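Side-chain contacts in putative endonuclease/exonuclease/phosphatase family protein (Bacteroides vulgatus ATCC 8482, PDB 3G6S), which probably cleaves phosphodiester bonds in nucleic acids, as a member of the DNase I-like endonuclease/exonuclease/phosphatase family: residues 7-12 and 28-33; 153-158 and 183-188; 193-198 and 235-240; 207-210 and 214-217. All blocks are in the same frame, centred on the assembly; numbering follows the deposited sequence.

Contact 1 (7-12 and 28-33); sequences ATFNIR and DRVCQF
Val30 aims one methyl at the rim of the Phe9 ring: its CG1 lies 3.9 Å from CE2 of Phe9 and close to the ring plane, so the aromatic edge, not a face, meets helix 27-36. The ring reaches this far because its CG stands anti to the backbone N (chi1 -177°), which carries it off strand 2-10 toward the helix. The same Val30 methyl has a second, slacker neighbour in CG2 of Ile11, 4.4 Å away, just beyond the strand's end. Met44 of strand 41-45 touches all three side chains and completes the packing, as expected inside a beta-alpha-beta unit whose helix covers its two parallel strands.

The far side of the helix is quite different. Asp28 and Gln32 are exposed there, with Gln32 reaching along the surface to Asp36. Asn10 is polar too, but buried, and it takes no part in the packing on Val30. Its OD1 accepts Arg12 N at 2.9 Å in the carbonyl plane, an Asx turn, while its ND2 bonds to Glu46 and Asp172, a polar cluster consistent with the active-site cleft of this fold. Between strand and helix no hydrogen bond or charge pair crosses, so the contact rests on the packing of a few buried hydrocarbon groups, probably favoured by their removal from solvent.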
loop_
_atom_site.group_PDB
_atom_site.type_symbol
_atom_site.label_atom_id
_atom_site.label_comp_id
_atom_site.label_asym_id
_atom_site.label_seq_id
_atom_site.Cartn_x
_atom_site.Cartn_y
_atom_site.Cartn_z
ATOM N N ALA A 7 6.112 4.210 -0.870
ATOM C CA ALA A 7 5.747 3.894 0.509
ATOM C C ALA A 7 4.363 3.271 0.649
ATOM O O ALA A 7 3.416 3.669 -0.027
ATOM C CB ALA A 7 5.836 5.149 1.373
ATOM N N THR A 8 4.261 2.277 1.526
ATOM C CA THR A 8 2.990 1.625 1.811
ATOM C C THR A 8 2.704 1.920 3.278
ATOM O O THR A 8 3.591 1.778 4.126
ATOM C CB THR A 8 3.043 0.090 1.590
ATOM O OG1 THR A 8 1.766 -0.480 1.912
ATOM C CG2 THR A 8 4.115 -0.558 2.470
ATOM N N PHE A 9 1.475 2.325 3.585
ATOM C CA PHE A 9 1.143 2.669 4.955
ATOM C C PHE A 9 -0.332 2.523 5.333
ATOM O O PHE A 9 -1.219 3.088 4.690
ATOM C CB PHE A 9 1.613 4.103 5.206
ATOM C CG PHE A 9 1.407 4.574 6.607
ATOM C CD1 PHE A 9 1.680 3.735 7.681
ATOM C CD2 PHE A 9 0.975 5.872 6.857
ATOM C CE1 PHE A 9 1.525 4.178 8.993
ATOM C CE2 PHE A 9 0.814 6.333 8.166
ATOM C CZ PHE A 9 1.091 5.488 9.239
ATOM N N ASN A 10 -0.583 1.742 6.379
ATOM C CA ASN A 10 -1.937 1.527 6.894
ATOM C C ASN A 10 -2.104 2.631 7.940
ATOM O O ASN A 10 -1.365 2.679 8.921
ATOM C CB ASN A 10 -2.040 0.147 7.570
ATOM C CG ASN A 10 -3.469 -0.194 8.010
ATOM O OD1 ASN A 10 -4.228 0.673 8.454
ATOM N ND2 ASN A 10 -3.825 -1.467 7.912
ATOM N N ILE A 11 -3.073 3.515 7.744
ATOM C CA ILE A 11 -3.255 4.610 8.675
ATOM C C ILE A 11 -4.242 4.365 9.812
ATOM O O ILE A 11 -4.429 5.237 10.656
ATOM C CB ILE A 11 -3.677 5.879 7.929
ATOM C CG1 ILE A 11 -5.035 5.678 7.273
ATOM C CG2 ILE A 11 -2.651 6.208 6.854
ATOM C CD1 ILE A 11 -5.580 6.932 6.661
ATOM N N ARG A 12 -4.860 3.185 9.846
ATOM C CA ARG A 12 -5.847 2.855 10.882
ATOM C C ARG A 12 -7.095 3.715 10.686
ATOM O O ARG A 12 -7.069 4.917 10.945
ATOM C CB ARG A 12 -5.269 3.109 12.276
ATOM C CG ARG A 12 -6.289 2.995 13.387
ATOM C CD ARG A 12 -6.804 1.585 13.549
ATOM N NE ARG A 12 -7.931 1.560 14.474
ATOM C CZ ARG A 12 -8.586 0.464 14.845
ATOM N NH1 ARG A 12 -8.229 -0.722 14.373
ATOM N NH2 ARG A 12 -9.607 0.557 15.685
ATOM N N ASP A 28 -2.405 15.434 11.375
ATOM C CA ASP A 28 -1.256 16.266 11.072
ATOM C C ASP A 28 0.056 15.514 11.093
ATOM O O ASP A 28 0.907 15.727 10.222
ATOM C CB ASP A 28 -1.196 17.448 12.031
ATOM C CG ASP A 28 -2.206 18.530 11.677
ATOM O OD1 ASP A 28 -3.401 18.191 11.491
ATOM O OD2 ASP A 28 -1.813 19.716 11.584
ATOM N N ARG A 29 0.227 14.635 12.078
ATOM C CA ARG A 29 1.454 13.853 12.188
ATOM C C ARG A 29 1.687 13.026 10.921
ATOM O O ARG A 29 2.808 12.962 10.424
ATOM C CB ARG A 29 1.386 12.930 13.415
ATOM C CG ARG A 29 1.371 13.655 14.749
ATOM C CD ARG A 29 1.887 12.763 15.873
ATOM N NE ARG A 29 0.881 11.848 16.408
ATOM C CZ ARG A 29 0.072 12.134 17.425
ATOM N NH1 ARG A 29 0.148 13.320 18.023
ATOM N NH2 ARG A 29 -0.806 11.231 17.854
ATOM N N VAL A 30 0.625 12.405 10.399
ATOM C CA VAL A 30 0.724 11.585 9.189
ATOM C C VAL A 30 1.070 12.413 7.943
ATOM O O VAL A 30 1.967 12.043 7.176
ATOM C CB VAL A 30 -0.585 10.793 8.927
ATOM C CG1 VAL A 30 -0.454 9.985 7.640
ATOM C CG2 VAL A 30 -0.866 9.852 10.095
ATOM N N CYS A 31 0.365 13.524 7.741
ATOM C CA CYS A 31 0.637 14.403 6.599
ATOM C C CYS A 31 2.078 14.910 6.661
ATOM O O CYS A 31 2.794 14.917 5.654
ATOM C CB CYS A 31 -0.285 15.629 6.599
ATOM S SG CYS A 31 -2.041 15.285 6.379
ATOM N N GLN A 32 2.493 15.343 7.849
ATOM C CA GLN A 32 3.830 15.873 8.033
ATOM C C GLN A 32 4.888 14.847 7.663
ATOM O O GLN A 32 5.851 15.161 6.969
ATOM C CB GLN A 32 4.025 16.345 9.479
ATOM C CG GLN A 32 5.125 17.393 9.625
ATOM C CD GLN A 32 4.910 18.587 8.690
ATOM O OE1 GLN A 32 3.888 19.282 8.769
ATOM N NE2 GLN A 32 5.871 18.824 7.796
ATOM N N PHE A 33 4.705 13.617 8.122
ATOM C CA PHE A 33 5.655 12.543 7.828
ATOM C C PHE A 33 5.848 12.418 6.309
ATOM O O PHE A 33 6.976 12.383 5.811
ATOM C CB PHE A 33 5.129 11.226 8.400
ATOM C CG PHE A 33 6.050 10.070 8.199
ATOM C CD1 PHE A 33 7.059 9.803 9.109
ATOM C CD2 PHE A 33 5.906 9.238 7.094
ATOM C CE1 PHE A 33 7.914 8.721 8.925
ATOM C CE2 PHE A 33 6.755 8.152 6.898
ATOM C CZ PHE A 33 7.762 7.893 7.817
#

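Contact 2 (153-158 and 183-188); sequences LIIRKI and ETITTN
Ile155 of helix 144-161 drives its end methyl against Ile185 of helix 180-186 and Asn188 in the loop that follows. This is helix-on-helix packing in an outer layer of the alpha/beta sandwich characteristic of DNase I-like proteins. Both helices lie on the same sheet: Ile154 and Ile158 touch Val169 of strand 167-172, and Ile185 touches Phe227 of strand 224-228.

From CB of Ile155 the longer branch leaves with CG1 anti to the carbonyl carbon (chi1 -67°), then runs on extended (chi2 -173°), so that its tip projects well clear of the helix. CB makes no close approach across the contact. CG1 comes within 4.4 Å of CG2 of Ile185, a loose graze. Nearly all the work falls to CD1. It is 3.5 Å from CG of Asn188 and almost as near to OD1, at 3.6 Å, and CB, at 3.7 Å, of the same residue. ND2 of Asn188 follows at 3.9 Å from this methyl, and CG2 of Ile185 at 4.3 Å.

A methyl against an amide would be poor company if the amide had no polar partner, but OD1 of Asn188 accepts the backbone N of Phe190, which limits how the group can turn. Phe190 itself also packs on Ile155. Just before Asn188, Thr187 turns back on Glu183: its N (2.8 Å) and OG1 (2.6 Å) both bond to Glu183 O, reaching it from opposite faces of the carbonyl plane.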
loop_
_atom_site.group_PDB
_atom_site.type_symbol
_atom_site.label_atom_id
_atom_site.label_comp_id
_atom_site.label_asym_id
_atom_site.label_seq_id
_atom_site.Cartn_x
_atom_site.Cartn_y
_atom_site.Cartn_z
ATOM N N LEU A 153 -4.712 -12.829 -8.820
ATOM C CA LEU A 153 -5.530 -11.861 -9.527
ATOM C C LEU A 153 -4.732 -10.597 -9.830
ATOM O O LEU A 153 -4.790 -10.064 -10.938
ATOM C CB LEU A 153 -6.764 -11.525 -8.688
ATOM C CG LEU A 153 -7.637 -10.341 -9.115
ATOM C CD1 LEU A 153 -8.183 -10.558 -10.515
ATOM C CD2 LEU A 153 -8.765 -10.179 -8.113
ATOM N N ILE A 154 -3.976 -10.124 -8.847
ATOM C CA ILE A 154 -3.167 -8.928 -9.029
ATOM C C ILE A 154 -2.131 -9.147 -10.126
ATOM O O ILE A 154 -1.955 -8.294 -10.997
ATOM C CB ILE A 154 -2.476 -8.535 -7.703
ATOM C CG1 ILE A 154 -3.533 -8.038 -6.716
ATOM C CG2 ILE A 154 -1.408 -7.455 -7.943
ATOM C CD1 ILE A 154 -3.026 -7.851 -5.299
ATOM N N ILE A 155 -1.459 -10.292 -10.096
ATOM C CA ILE A 155 -0.468 -10.587 -11.120
ATOM C C ILE A 155 -1.093 -10.517 -12.507
ATOM O O ILE A 155 -0.537 -9.892 -13.409
ATOM C CB ILE A 155 0.178 -11.981 -10.922
ATOM C CG1 ILE A 155 1.020 -11.990 -9.642
ATOM C CG2 ILE A 155 1.051 -12.330 -12.119
ATOM C CD1 ILE A 155 1.840 -13.252 -9.437
ATOM N N ARG A 156 -2.258 -11.135 -12.680
ATOM C CA ARG A 156 -2.935 -11.107 -13.980
ATOM C C ARG A 156 -3.321 -9.699 -14.436
ATOM O O ARG A 156 -3.396 -9.434 -15.633
ATOM C CB ARG A 156 -4.189 -11.984 -13.952
ATOM C CG ARG A 156 -3.917 -13.453 -13.693
ATOM C CD ARG A 156 -5.068 -14.291 -14.212
ATOM N NE ARG A 156 -6.338 -13.947 -13.580
ATOM C CZ ARG A 156 -6.707 -14.359 -12.368
ATOM N NH1 ARG A 156 -5.899 -15.136 -11.656
ATOM N NH2 ARG A 156 -7.886 -13.997 -11.873
ATOM N N LYS A 157 -3.568 -8.805 -13.481
ATOM C CA LYS A 157 -3.945 -7.432 -13.801
ATOM C C LYS A 157 -2.716 -6.603 -14.158
ATOM O O LYS A 157 -2.802 -5.669 -14.953
ATOM C CB LYS A 157 -4.670 -6.793 -12.620
ATOM C CG LYS A 157 -5.886 -7.587 -12.148
ATOM C CD LYS A 157 -7.035 -7.575 -13.159
ATOM C CE LYS A 157 -7.671 -6.192 -13.255
ATOM N NZ LYS A 157 -8.908 -6.189 -14.079
ATOM N N ILE A 158 -1.571 -6.937 -13.564
ATOM C CA ILE A 158 -0.347 -6.215 -13.864
ATOM C C ILE A 158 0.080 -6.562 -15.283
ATOM O O ILE A 158 0.516 -5.685 -16.031
ATOM C CB ILE A 158 0.798 -6.578 -12.900
ATOM C CG1 ILE A 158 0.546 -5.956 -11.526
ATOM C CG2 ILE A 158 2.123 -6.085 -13.461
ATOM C CD1 ILE A 158 1.521 -6.477 -10.435
ATOM N N GLU A 183 4.126 -16.593 -0.455
ATOM C CA GLU A 183 4.841 -17.502 -1.331
ATOM C C GLU A 183 4.255 -17.540 -2.746
ATOM O O GLU A 183 4.989 -17.737 -3.711
ATOM C CB GLU A 183 4.849 -18.897 -0.710
ATOM C CG GLU A 183 5.874 -19.835 -1.304
ATOM C CD GLU A 183 5.236 -21.086 -1.867
ATOM O OE1 GLU A 183 5.975 -21.995 -2.304
ATOM O OE2 GLU A 183 3.988 -21.157 -1.872
ATOM N N THR A 184 2.945 -17.335 -2.878
ATOM C CA THR A 184 2.330 -17.363 -4.204
ATOM C C THR A 184 2.755 -16.173 -5.076
ATOM O O THR A 184 2.867 -16.312 -6.291
ATOM C CB THR A 184 0.775 -17.404 -4.147
ATOM O OG1 THR A 184 0.256 -16.076 -4.019
ATOM C CG2 THR A 184 0.300 -18.245 -2.973
ATOM N N ILE A 185 2.987 -15.006 -4.478
ATOM C CA ILE A 185 3.415 -13.858 -5.281
ATOM C C ILE A 185 4.926 -13.773 -5.378
ATOM O O ILE A 185 5.463 -13.040 -6.205
ATOM C CB ILE A 185 2.903 -12.518 -4.729
ATOM C CG1 ILE A 185 2.906 -12.535 -3.211
ATOM C CG2 ILE A 185 1.534 -12.221 -5.287
ATOM C CD1 ILE A 185 2.215 -11.336 -2.604
ATOM N N THR A 186 5.606 -14.532 -4.529
ATOM C CA THR A 186 7.057 -14.558 -4.496
ATOM C C THR A 186 7.608 -15.682 -5.375
ATOM O O THR A 186 8.699 -15.557 -5.933
ATOM C CB THR A 186 7.544 -14.745 -3.037
ATOM O OG1 THR A 186 7.303 -13.540 -2.307
ATOM C CG2 THR A 186 9.026 -15.071 -2.973
ATOM N N THR A 187 6.854 -16.769 -5.519
ATOM C CA THR A 187 7.322 -17.903 -6.311
ATOM C C THR A 187 6.463 -18.206 -7.532
ATOM O O THR A 187 6.282 -19.366 -7.919
ATOM C CB THR A 187 7.412 -19.172 -5.437
ATOM O OG1 THR A 187 6.092 -19.640 -5.114
ATOM C CG2 THR A 187 8.178 -18.862 -4.158
ATOM N N ASN A 188 5.947 -17.153 -8.144
ATOM C CA ASN A 188 5.111 -17.284 -9.324
ATOM C C ASN A 188 5.941 -17.076 -10.589
ATOM O O ASN A 188 6.972 -16.403 -10.566
ATOM C CB ASN A 188 3.981 -16.261 -9.257
ATOM C CG ASN A 188 3.002 -16.389 -10.398
ATOM O OD1 ASN A 188 3.234 -15.885 -11.496
ATOM N ND2 ASN A 188 1.894 -17.077 -10.146
#

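Contact 3 (193-198 and 235-240); sequences KDAYKT and KSCEIP
Tyr196 and Cys237 meet with Ile239 in a small apolar patch. CE1 of Tyr196 lies 3.8 Å from CD1 of Ile239, the side chains crossing at about a right angle, and CD1 of the tyrosine is 4.0 Å from CB of Cys237. Tyr196 CG is anti to its own N (chi1 -167°), and this swings the ring along strand 233-239, where Val202 of the neighbouring strand also touches it. Ala195 adds a lighter contact, its CB 4.2 Å from SG of Cys237.

The thiol sulfur has a polar neighbour: SG of Cys237 is 3.3 Å from the carbonyl O of Ala195.

One capping bond starts the short, weakly bonded helix 195-198: Asp194, the N-cap, accepts Tyr196 N through OD1 at 2.8 Å, from above the carboxylate plane. Its OD2 bonds Tyr182 OH.

With an alanine in place of Tyr196, CD1 of Ile239 and CB of Cys237 would probably be left without their aromatic neighbour and a gap open beside the strand. The turn after strand 193-194, an edge of one sheet, packs on strand 233-239 of the other, so the two sheets meet here through sulfur, methyl and ring, without a hydrogen bond between the segments.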
loop_
_atom_site.group_PDB
_atom_site.type_symbol
_atom_site.label_atom_id
_atom_site.label_comp_id
_atom_site.label_asym_id
_atom_site.label_seq_id
_atom_site.Cartn_x
_atom_site.Cartn_y
_atom_site.Cartn_z
ATOM N N LYS A 193 9.736 -9.426 -6.558
ATOM C CA LYS A 193 10.714 -9.416 -5.478
ATOM C C LYS A 193 10.173 -8.683 -4.247
ATOM O O LYS A 193 9.368 -7.761 -4.357
ATOM C CB LYS A 193 11.995 -8.725 -5.954
ATOM C CG LYS A 193 12.575 -9.267 -7.251
ATOM C CD LYS A 193 13.241 -10.632 -7.079
ATOM C CE LYS A 193 13.966 -11.033 -8.367
ATOM N NZ LYS A 193 14.784 -12.278 -8.250
ATOM N N ASP A 194 10.603 -9.111 -3.071
ATOM C CA ASP A 194 10.189 -8.459 -1.842
ATOM C C ASP A 194 11.201 -7.326 -1.670
ATOM O O ASP A 194 12.372 -7.578 -1.398
ATOM C CB ASP A 194 10.283 -9.441 -0.677
ATOM C CG ASP A 194 10.013 -8.787 0.663
ATOM O OD1 ASP A 194 10.063 -7.544 0.746
ATOM O OD2 ASP A 194 9.765 -9.526 1.632
ATOM N N ALA A 195 10.762 -6.082 -1.846
ATOM C CA ALA A 195 11.678 -4.942 -1.739
ATOM C C ALA A 195 12.497 -4.926 -0.450
ATOM O O ALA A 195 13.631 -4.449 -0.435
ATOM C CB ALA A 195 10.905 -3.628 -1.875
ATOM N N TYR A 196 11.924 -5.442 0.634
ATOM C CA TYR A 196 12.618 -5.451 1.910
ATOM C C TYR A 196 13.791 -6.439 1.958
ATOM O O TYR A 196 14.809 -6.167 2.597
ATOM C CB TYR A 196 11.626 -5.759 3.035
ATOM C CG TYR A 196 12.182 -5.495 4.410
ATOM C CD1 TYR A 196 12.568 -4.209 4.789
ATOM C CD2 TYR A 196 12.343 -6.525 5.330
ATOM C CE1 TYR A 196 13.107 -3.955 6.047
ATOM C CE2 TYR A 196 12.879 -6.272 6.594
ATOM C CZ TYR A 196 13.259 -4.984 6.943
ATOM O OH TYR A 196 13.797 -4.732 8.188
ATOM N N LYS A 197 13.643 -7.581 1.286
ATOM C CA LYS A 197 14.684 -8.611 1.242
ATOM C C LYS A 197 15.726 -8.380 0.138
ATOM O O LYS A 197 16.786 -8.998 0.158
ATOM C CB LYS A 197 14.066 -9.991 1.010
ATOM C CG LYS A 197 13.792 -10.821 2.257
ATOM C CD LYS A 197 12.370 -10.656 2.765
ATOM C CE LYS A 197 12.033 -11.720 3.805
ATOM N NZ LYS A 197 12.178 -13.089 3.227
ATOM N N THR A 198 15.437 -7.514 -0.831
ATOM C CA THR A 198 16.387 -7.274 -1.920
ATOM C C THR A 198 17.054 -5.908 -1.889
ATOM O O THR A 198 17.911 -5.624 -2.721
ATOM C CB THR A 198 15.721 -7.446 -3.316
ATOM O OG1 THR A 198 14.535 -6.642 -3.393
ATOM C CG2 THR A 198 15.381 -8.893 -3.573
ATOM N N LYS A 235 17.193 0.449 -4.042
ATOM C CA LYS A 235 18.353 1.066 -3.398
ATOM C C LYS A 235 18.337 0.902 -1.880
ATOM O O LYS A 235 19.341 0.502 -1.276
ATOM C CB LYS A 235 18.428 2.558 -3.758
ATOM C CG LYS A 235 18.829 2.825 -5.213
ATOM C CD LYS A 235 18.662 4.290 -5.607
ATOM C CE LYS A 235 17.183 4.687 -5.695
ATOM N NZ LYS A 235 16.985 6.145 -6.003
ATOM N N SER A 236 17.203 1.216 -1.262
ATOM C CA SER A 236 17.092 1.088 0.185
ATOM C C SER A 236 15.667 1.024 0.707
ATOM O O SER A 236 14.717 1.412 0.033
ATOM C CB SER A 236 17.835 2.230 0.876
ATOM O OG SER A 236 17.350 3.488 0.460
ATOM N N CYS A 237 15.546 0.515 1.925
ATOM C CA CYS A 237 14.274 0.368 2.598
ATOM C C CYS A 237 14.387 0.835 4.035
ATOM O O CYS A 237 15.413 0.646 4.691
ATOM C CB CYS A 237 13.833 -1.093 2.586
ATOM S SG CYS A 237 13.003 -1.598 1.079
ATOM N N GLU A 238 13.324 1.445 4.528
ATOM C CA GLU A 238 13.325 1.903 5.897
ATOM C C GLU A 238 11.955 1.744 6.524
ATOM O O GLU A 238 10.927 1.984 5.889
ATOM C CB GLU A 238 13.748 3.365 5.972
ATOM C CG GLU A 238 13.695 3.912 7.384
ATOM C CD GLU A 238 13.809 5.417 7.430
ATOM O OE1 GLU A 238 14.823 5.958 6.928
ATOM O OE2 GLU A 238 12.882 6.061 7.969
ATOM N N ILE A 239 11.949 1.319 7.778
ATOM C CA ILE A 239 10.712 1.160 8.522
ATOM C C ILE A 239 10.977 1.889 9.828
ATOM O O ILE A 239 11.568 1.332 10.746
ATOM C CB ILE A 239 10.400 -0.328 8.793
ATOM C CG1 ILE A 239 10.196 -1.067 7.466
ATOM C CG2 ILE A 239 9.152 -0.451 9.651
ATOM C CD1 ILE A 239 9.975 -2.560 7.624
ATOM N N PRO A 240 10.569 3.162 9.912
ATOM C CA PRO A 240 10.777 3.967 11.119
ATOM C C PRO A 240 10.058 3.412 12.336
ATOM O O PRO A 240 8.896 3.001 12.253
ATOM C CB PRO A 240 10.256 5.341 10.710
ATOM C CG PRO A 240 9.159 5.002 9.732
ATOM C CD PRO A 240 9.816 3.922 8.897
#

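Contact 4 (207-210 and 214-217); sequences YTFH and RIPA
Tyr207 takes the crowded position, CG between the backbone N and the carbonyl carbon (chi1 56°), and this turns its ring toward Ala217. Phe209 instead sends its CG anti to the N (chi1 -174°), bringing its CE2 to 4.1 Å from CD1 of Ile215. At the Tyr207 ring, CB of Ala217 is 4.1 Å from CE1 and 4.0 Å from OH, whose hydrogen-bond partner is Glu242.

The backbone ties the loop together at His210 O. It accepts Ile215 N at 3.1 Å and, more weakly, Arg214 N at 3.0 Å; CB and CG1 of Ile215 each come within 3.6 Å of the same oxygen, shielding it. His210 turns its imidazole the other way and bonds Ala213 N through ND1. A glycine at Ile215 is likely to leave CE2 of Phe209 without its methyl neighbour and His210 O less shielded.

The bond from Ile215 N back to His210 O, five residues earlier, closes a pi-turn, with the weak Arg214 bond inside it, in the long loop from strand 201-204 to strand 224-228. The Phe209 ring also meets that of His251, placing the turn among the loops at one end of the DNase I-like sandwich.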
loop_
_atom_site.group_PDB
_atom_site.type_symbol
_atom_site.label_atom_id
_atom_site.label_comp_id
_atom_site.label_asym_id
_atom_site.label_seq_id
_atom_site.Cartn_x
_atom_site.Cartn_y
_atom_site.Cartn_z
ATOM N N TYR A 207 9.565 -4.809 11.956
ATOM C CA TYR A 207 8.156 -5.153 12.125
ATOM C C TYR A 207 7.320 -3.953 11.690
ATOM O O TYR A 207 7.792 -2.818 11.735
ATOM C CB TYR A 207 7.854 -5.509 13.583
ATOM C CG TYR A 207 8.232 -4.436 14.578
ATOM C CD1 TYR A 207 9.547 -4.305 15.026
ATOM C CD2 TYR A 207 7.272 -3.549 15.075
ATOM C CE1 TYR A 207 9.895 -3.321 15.949
ATOM C CE2 TYR A 207 7.613 -2.564 15.995
ATOM C CZ TYR A 207 8.926 -2.458 16.425
ATOM O OH TYR A 207 9.274 -1.490 17.333
ATOM N N THR A 208 6.080 -4.212 11.290
ATOM C CA THR A 208 5.195 -3.165 10.802
ATOM C C THR A 208 3.884 -3.007 11.588
ATOM O O THR A 208 3.072 -2.120 11.301
ATOM C CB THR A 208 4.883 -3.408 9.291
ATOM O OG1 THR A 208 4.049 -2.360 8.777
ATOM C CG2 THR A 208 4.170 -4.725 9.103
ATOM N N PHE A 209 3.663 -3.865 12.573
ATOM C CA PHE A 209 2.460 -3.763 13.388
ATOM C C PHE A 209 2.819 -3.847 14.868
ATOM O O PHE A 209 3.502 -4.769 15.290
ATOM C CB PHE A 209 1.473 -4.867 13.034
ATOM C CG PHE A 209 0.153 -4.729 13.727
ATOM C CD1 PHE A 209 -0.682 -3.648 13.443
ATOM C CD2 PHE A 209 -0.242 -5.661 14.687
ATOM C CE1 PHE A 209 -1.896 -3.490 14.109
ATOM C CE2 PHE A 209 -1.451 -5.523 15.364
ATOM C CZ PHE A 209 -2.288 -4.433 15.078
ATOM N N HIS A 210 2.355 -2.885 15.653
ATOM C CA HIS A 210 2.652 -2.850 17.080
ATOM C C HIS A 210 1.405 -2.538 17.910
ATOM O O HIS A 210 1.476 -2.463 19.136
ATOM C CB HIS A 210 3.733 -1.800 17.336
ATOM C CG HIS A 210 3.478 -0.501 16.634
ATOM N ND1 HIS A 210 2.460 0.353 16.995
ATOM C CD2 HIS A 210 4.082 0.063 15.561
ATOM C CE1 HIS A 210 2.444 1.388 16.173
ATOM N NE2 HIS A 210 3.417 1.236 15.294
ATOM N N ARG A 214 1.561 -1.231 21.885
ATOM C CA ARG A 214 1.108 -2.044 23.001
ATOM C C ARG A 214 1.677 -3.454 22.938
ATOM O O ARG A 214 1.623 -4.204 23.909
ATOM C CB ARG A 214 -0.421 -2.062 23.063
ATOM C CG ARG A 214 -0.968 -0.811 23.726
ATOM C CD ARG A 214 -2.484 -0.740 23.719
ATOM N NE ARG A 214 -3.018 -0.693 22.366
ATOM C CZ ARG A 214 -4.273 -0.379 22.068
ATOM N NH1 ARG A 214 -5.132 -0.079 23.037
ATOM N NH2 ARG A 214 -4.672 -0.370 20.801
ATOM N N ILE A 215 2.243 -3.809 21.792
ATOM C CA ILE A 215 2.846 -5.123 21.626
ATOM C C ILE A 215 4.367 -4.967 21.724
ATOM O O ILE A 215 4.955 -4.095 21.076
ATOM C CB ILE A 215 2.469 -5.738 20.258
ATOM C CG1 ILE A 215 0.955 -5.842 20.145
ATOM C CG2 ILE A 215 3.078 -7.103 20.115
ATOM C CD1 ILE A 215 0.482 -6.400 18.831
ATOM N N PRO A 216 5.022 -5.795 22.555
ATOM C CA PRO A 216 6.478 -5.693 22.688
ATOM C C PRO A 216 7.161 -5.925 21.343
ATOM O O PRO A 216 6.777 -6.816 20.588
ATOM C CB PRO A 216 6.805 -6.773 23.717
ATOM C CG PRO A 216 5.733 -7.795 23.495
ATOM C CD PRO A 216 4.498 -6.924 23.343
ATOM N N ALA A 217 8.177 -5.118 21.055
ATOM C CA ALA A 217 8.915 -5.216 19.801
ATOM C C ALA A 217 9.250 -6.649 19.383
ATOM O O ALA A 217 8.979 -7.045 18.248
ATOM C CB ALA A 217 10.192 -4.386 19.884
#

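How the contacts relate
Contacts 1, 2 and 3 are buried, whereas contact 4 is partly open and lies farthest from the chain's centre. Contacts 1 and 3 reach the same seven-stranded sheet and touch through Phe33 and Pro240; contact 2 serves the other sheet from the opposite side of the centre, about 27 Å from contact 1, centre to centre. Contact 3 joins the two sheets, its first segment following soon after contact 2. Contact 4 is nested in the loop that contact 3 closes, and the backbone O of Tyr207 packs on Ile239. By chemistry, contact 1 is apolar, contact 2 sets a methyl against an amide, contact 3 adds a sulfur beside a carbonyl, and backbone hydrogen bonds cross only in contact 4.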